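Local coordinates for protein rhizobiales Sp. Pch2 (Marine metagenome, PDB 6PB3) that probably uses ATP to remodel HORMA domain proteins, as a hexameric Trip13-like AAA+ ATPase, and so regulates cGAS-like enzymes in immunity against bacteriophage, at residues 42-53 / 67-77. Residues are numbered along the deposited sequence; the frame is centred on the assembly and turned at random.
Sequences MLAVLVNPDGLS and VKNVIRRPPLI
Leu-46 sets its CD1 over one face of the planar peptide joining Pro-75 to Leu-76, 3.8 Å from Pro-75 C and almost straight along the plane normal. The same methyl lies 3.6 Å from Pro-75 CA, at a corner of the puckered proline ring, which Leu-190 of helix 179-192 also touches. Pro-49, likewise puckered, offers CB to Ile-71 CG2 at 4.2 Å. Pro-75 centres an inverse gamma turn, closed by Leu-76 N to Pro-74 O at 2.9 Å, that leads into strand 76-81. On that strand Ile-77 CD1 meets selenomethionine Met-42, Leu-43 and Leu-46; it lies 3.6 Å from Met-42 CG and 3.9 Å from Leu-46 CD1, and the side chains of Met-42 and Leu-43 run slantwise across it.

Leu-52 packs on Val-67, just ahead of helix 68-71, and on Val-70 and Ile-71 within it. With CG trans to the backbone N (chi1 -177°), it meets Val-67 end to end, its CG 3.7 Å from Val-67 CG1. Its CD2 touches Val-70 CG1, crossing that valine nearly perpendicularly, and slides antiparallel past Ile-71. Ile-71 CD1 reaches Ser-53 OG at 3.3 Å, a hydroxyl that makes a weak hydrogen bond to Pro-49 O, four residues back.

Tyr-284 of a neighbouring subunit packs on Val-45 and Leu-52. Apolar packing thus joins helices 33-47 and 49-59 to helix 68-71 and the start of strand 76-81 in the AAA+ core; with no hydrogen bond spanning the 572 Å² interface, the relative position of the two segments rests on shape fit rather than directional bonds.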
loop_
_atom_site.group_PDB
_atom_site.type_symbol
_atom_site.label_atom_id
_atom_site.label_comp_id
_atom_site.label_asym_id
_atom_site.label_seq_id
_atom_site.Cartn_x
_atom_site.Cartn_y
_atom_site.Cartn_z
HETATM N N MSE A 42 26.876 -27.626 -5.360
HETATM C CA MSE A 42 26.981 -26.528 -6.337
HETATM C C MSE A 42 28.316 -25.803 -6.185
HETATM O O MSE A 42 28.999 -25.492 -7.173
HETATM C CB MSE A 42 25.821 -25.532 -6.184
HETATM C CG MSE A 42 25.774 -24.439 -7.258
HETATM SE SE MSE A 42 25.593 -25.123 -9.101
HETATM C CE MSE A 42 27.349 -24.982 -9.699
ATOM N N LEU A 43 28.673 -25.535 -4.927
ATOM C CA LEU A 43 29.979 -24.962 -4.625
ATOM C C LEU A 43 31.107 -25.844 -5.156
ATOM O O LEU A 43 32.082 -25.341 -5.729
ATOM C CB LEU A 43 30.115 -24.744 -3.112
ATOM C CG LEU A 43 29.373 -23.573 -2.439
ATOM C CD1 LEU A 43 29.256 -23.784 -0.923
ATOM C CD2 LEU A 43 30.070 -22.217 -2.740
ATOM N N ALA A 44 31.003 -27.165 -4.974
ATOM C CA ALA A 44 32.053 -28.045 -5.486
ATOM C C ALA A 44 32.167 -27.927 -7.005
ATOM O O ALA A 44 33.272 -27.885 -7.565
ATOM C CB ALA A 44 31.770 -29.496 -5.073
ATOM N N VAL A 45 31.024 -27.869 -7.686
ATOM C CA VAL A 45 31.022 -27.720 -9.134
ATOM C C VAL A 45 31.643 -26.390 -9.549
ATOM O O VAL A 45 32.414 -26.327 -10.515
ATOM C CB VAL A 45 29.581 -27.864 -9.647
ATOM C CG1 VAL A 45 29.495 -27.526 -11.127
ATOM C CG2 VAL A 45 29.075 -29.274 -9.346
ATOM N N LEU A 46 31.324 -25.308 -8.831
ATOM C CA LEU A 46 31.820 -23.990 -9.217
ATOM C C LEU A 46 33.333 -23.897 -9.092
ATOM O O LEU A 46 33.986 -23.209 -9.885
ATOM C CB LEU A 46 31.157 -22.908 -8.370
ATOM C CG LEU A 46 29.676 -22.665 -8.637
ATOM C CD1 LEU A 46 29.166 -21.534 -7.748
ATOM C CD2 LEU A 46 29.444 -22.368 -10.126
ATOM N N VAL A 47 33.910 -24.562 -8.094
ATOM C CA VAL A 47 35.358 -24.500 -7.926
ATOM C C VAL A 47 36.072 -25.576 -8.723
ATOM O O VAL A 47 37.222 -25.383 -9.125
ATOM C CB VAL A 47 35.740 -24.595 -6.443
ATOM C CG1 VAL A 47 35.080 -23.477 -5.674
ATOM C CG2 VAL A 47 35.368 -25.956 -5.880
ATOM N N ASN A 48 35.422 -26.704 -8.966
ATOM C CA ASN A 48 36.031 -27.816 -9.688
ATOM C C ASN A 48 35.057 -28.321 -10.738
ATOM O O ASN A 48 34.509 -29.420 -10.608
ATOM C CB ASN A 48 36.426 -28.937 -8.724
ATOM C CG ASN A 48 37.154 -30.070 -9.423
ATOM O OD1 ASN A 48 37.961 -29.840 -10.330
ATOM N ND2 ASN A 48 36.855 -31.304 -9.020
ATOM N N PRO A 49 34.827 -27.542 -11.804
ATOM C CA PRO A 49 33.810 -27.937 -12.796
ATOM C C PRO A 49 34.135 -29.230 -13.520
ATOM O O PRO A 49 33.224 -29.848 -14.091
ATOM C CB PRO A 49 33.778 -26.750 -13.778
ATOM C CG PRO A 49 34.650 -25.683 -13.193
ATOM C CD PRO A 49 35.561 -26.325 -12.204
ATOM N N ASP A 50 35.401 -29.656 -13.529
ATOM C CA ASP A 50 35.753 -30.906 -14.195
ATOM C C ASP A 50 35.020 -32.094 -13.583
ATOM O O ASP A 50 34.666 -33.040 -14.298
ATOM C CB ASP A 50 37.266 -31.115 -14.145
ATOM C CG ASP A 50 38.030 -30.022 -14.878
ATOM O OD1 ASP A 50 37.451 -29.409 -15.805
ATOM O OD2 ASP A 50 39.208 -29.780 -14.536
ATOM N N GLY A 51 34.762 -32.049 -12.274
ATOM C CA GLY A 51 34.077 -33.154 -11.626
ATOM C C GLY A 51 32.668 -33.359 -12.149
ATOM O O GLY A 51 32.177 -34.488 -12.203
ATOM N N LEU A 52 31.993 -32.268 -12.533
ATOM C CA LEU A 52 30.666 -32.405 -13.131
ATOM C C LEU A 52 30.760 -32.964 -14.545
ATOM O O LEU A 52 29.964 -33.829 -14.934
ATOM C CB LEU A 52 29.938 -31.059 -13.146
ATOM C CG LEU A 52 28.503 -31.079 -13.687
ATOM C CD1 LEU A 52 27.621 -31.970 -12.808
ATOM C CD2 LEU A 52 27.926 -29.669 -13.755
ATOM N N SER A 53 31.726 -32.480 -15.329
ATOM C CA SER A 53 31.927 -33.026 -16.668
ATOM C C SER A 53 32.232 -34.515 -16.611
ATOM O O SER A 53 31.689 -35.297 -17.399
ATOM C CB SER A 53 33.057 -32.288 -17.378
ATOM O OG SER A 53 32.897 -30.890 -17.254
ATOM N N VAL A 67 24.708 -30.585 -18.705
ATOM C CA VAL A 67 25.548 -29.789 -17.817
ATOM C C VAL A 67 26.064 -28.526 -18.478
ATOM O O VAL A 67 26.625 -27.667 -17.776
ATOM C CB VAL A 67 26.732 -30.613 -17.271
ATOM C CG1 VAL A 67 26.222 -31.792 -16.468
ATOM C CG2 VAL A 67 27.604 -31.081 -18.415
ATOM N N LYS A 68 25.905 -28.386 -19.801
ATOM C CA LYS A 68 26.383 -27.190 -20.486
ATOM C C LYS A 68 25.837 -25.931 -19.831
ATOM O O LYS A 68 26.549 -24.929 -19.702
ATOM C CB LYS A 68 25.995 -27.232 -21.968
ATOM N N ASN A 69 24.577 -25.972 -19.393
ATOM C CA ASN A 69 24.014 -24.820 -18.701
ATOM C C ASN A 69 24.626 -24.647 -17.314
ATOM O O ASN A 69 24.935 -23.519 -16.914
ATOM C CB ASN A 69 22.488 -24.935 -18.624
ATOM C CG ASN A 69 22.015 -26.312 -18.183
ATOM O OD1 ASN A 69 22.680 -26.992 -17.401
ATOM N ND2 ASN A 69 20.858 -26.728 -18.687
ATOM N N VAL A 70 24.841 -25.744 -16.579
ATOM C CA VAL A 70 25.235 -25.629 -15.172
ATOM C C VAL A 70 26.657 -25.095 -15.039
ATOM O O VAL A 70 26.964 -24.329 -14.119
ATOM C CB VAL A 70 25.088 -26.984 -14.454
ATOM C CG1 VAL A 70 25.631 -26.895 -13.047
ATOM C CG2 VAL A 70 23.655 -27.413 -14.424
ATOM N N ILE A 71 27.547 -25.488 -15.942
ATOM C CA ILE A 71 28.964 -25.203 -15.741
ATOM C C ILE A 71 29.260 -23.737 -16.011
ATOM O O ILE A 71 29.962 -23.072 -15.240
ATOM C CB ILE A 71 29.817 -26.125 -16.626
ATOM C CG1 ILE A 71 29.904 -27.509 -15.993
ATOM C CG2 ILE A 71 31.201 -25.541 -16.834
ATOM C CD1 ILE A 71 30.822 -28.440 -16.736
ATOM N N ARG A 72 28.718 -23.204 -17.099
ATOM C CA ARG A 72 29.092 -21.872 -17.561
ATOM C C ARG A 72 28.511 -20.742 -16.708
ATOM O O ARG A 72 28.720 -19.571 -17.045
ATOM C CB ARG A 72 28.663 -21.700 -19.022
ATOM N N ARG A 73 27.807 -21.048 -15.621
ATOM C CA ARG A 73 27.156 -20.005 -14.843
ATOM C C ARG A 73 28.180 -19.202 -14.042
ATOM O O ARG A 73 29.140 -19.765 -13.515
ATOM C CB ARG A 73 26.150 -20.604 -13.870
ATOM C CG ARG A 73 25.150 -21.545 -14.465
ATOM C CD ARG A 73 24.317 -20.866 -15.555
ATOM N NE ARG A 73 23.914 -19.488 -15.267
ATOM C CZ ARG A 73 22.936 -19.145 -14.433
ATOM N NH1 ARG A 73 22.270 -20.080 -13.760
ATOM N NH2 ARG A 73 22.629 -17.861 -14.269
ATOM N N PRO A 74 27.966 -17.898 -13.888
ATOM C CA PRO A 74 28.788 -17.137 -12.944
ATOM C C PRO A 74 28.750 -17.777 -11.579
ATOM O O PRO A 74 27.715 -18.334 -11.160
ATOM C CB PRO A 74 28.124 -15.750 -12.939
ATOM C CG PRO A 74 27.245 -15.713 -14.153
ATOM C CD PRO A 74 26.814 -17.131 -14.379
ATOM N N PRO A 75 29.876 -17.758 -10.835
ATOM C CA PRO A 75 29.997 -18.514 -9.560
ATOM C C PRO A 75 29.371 -17.814 -8.359
ATOM O O PRO A 75 30.033 -17.439 -7.388
ATOM C CB PRO A 75 31.518 -18.676 -9.417
ATOM C CG PRO A 75 32.086 -17.476 -10.092
ATOM C CD PRO A 75 31.143 -17.112 -11.227
ATOM N N LEU A 76 28.047 -17.678 -8.392
ATOM C CA LEU A 76 27.283 -17.037 -7.333
ATOM C C LEU A 76 26.137 -17.953 -6.944
ATOM O O LEU A 76 25.438 -18.478 -7.816
ATOM C CB LEU A 76 26.739 -15.671 -7.789
ATOM C CG LEU A 76 25.611 -15.051 -6.954
ATOM C CD1 LEU A 76 26.119 -14.540 -5.602
ATOM C CD2 LEU A 76 24.901 -13.919 -7.730
ATOM N N ILE A 77 25.930 -18.126 -5.643
ATOM C CA ILE A 77 24.810 -18.899 -5.117
ATOM C C ILE A 77 24.026 -18.011 -4.167
ATOM O O ILE A 77 24.601 -17.396 -3.259
ATOM C CB ILE A 77 25.278 -20.181 -4.401
ATOM C CG1 ILE A 77 26.088 -21.044 -5.364
ATOM C CG2 ILE A 77 24.064 -20.959 -3.883
ATOM C CD1 ILE A 77 26.842 -22.194 -4.702
#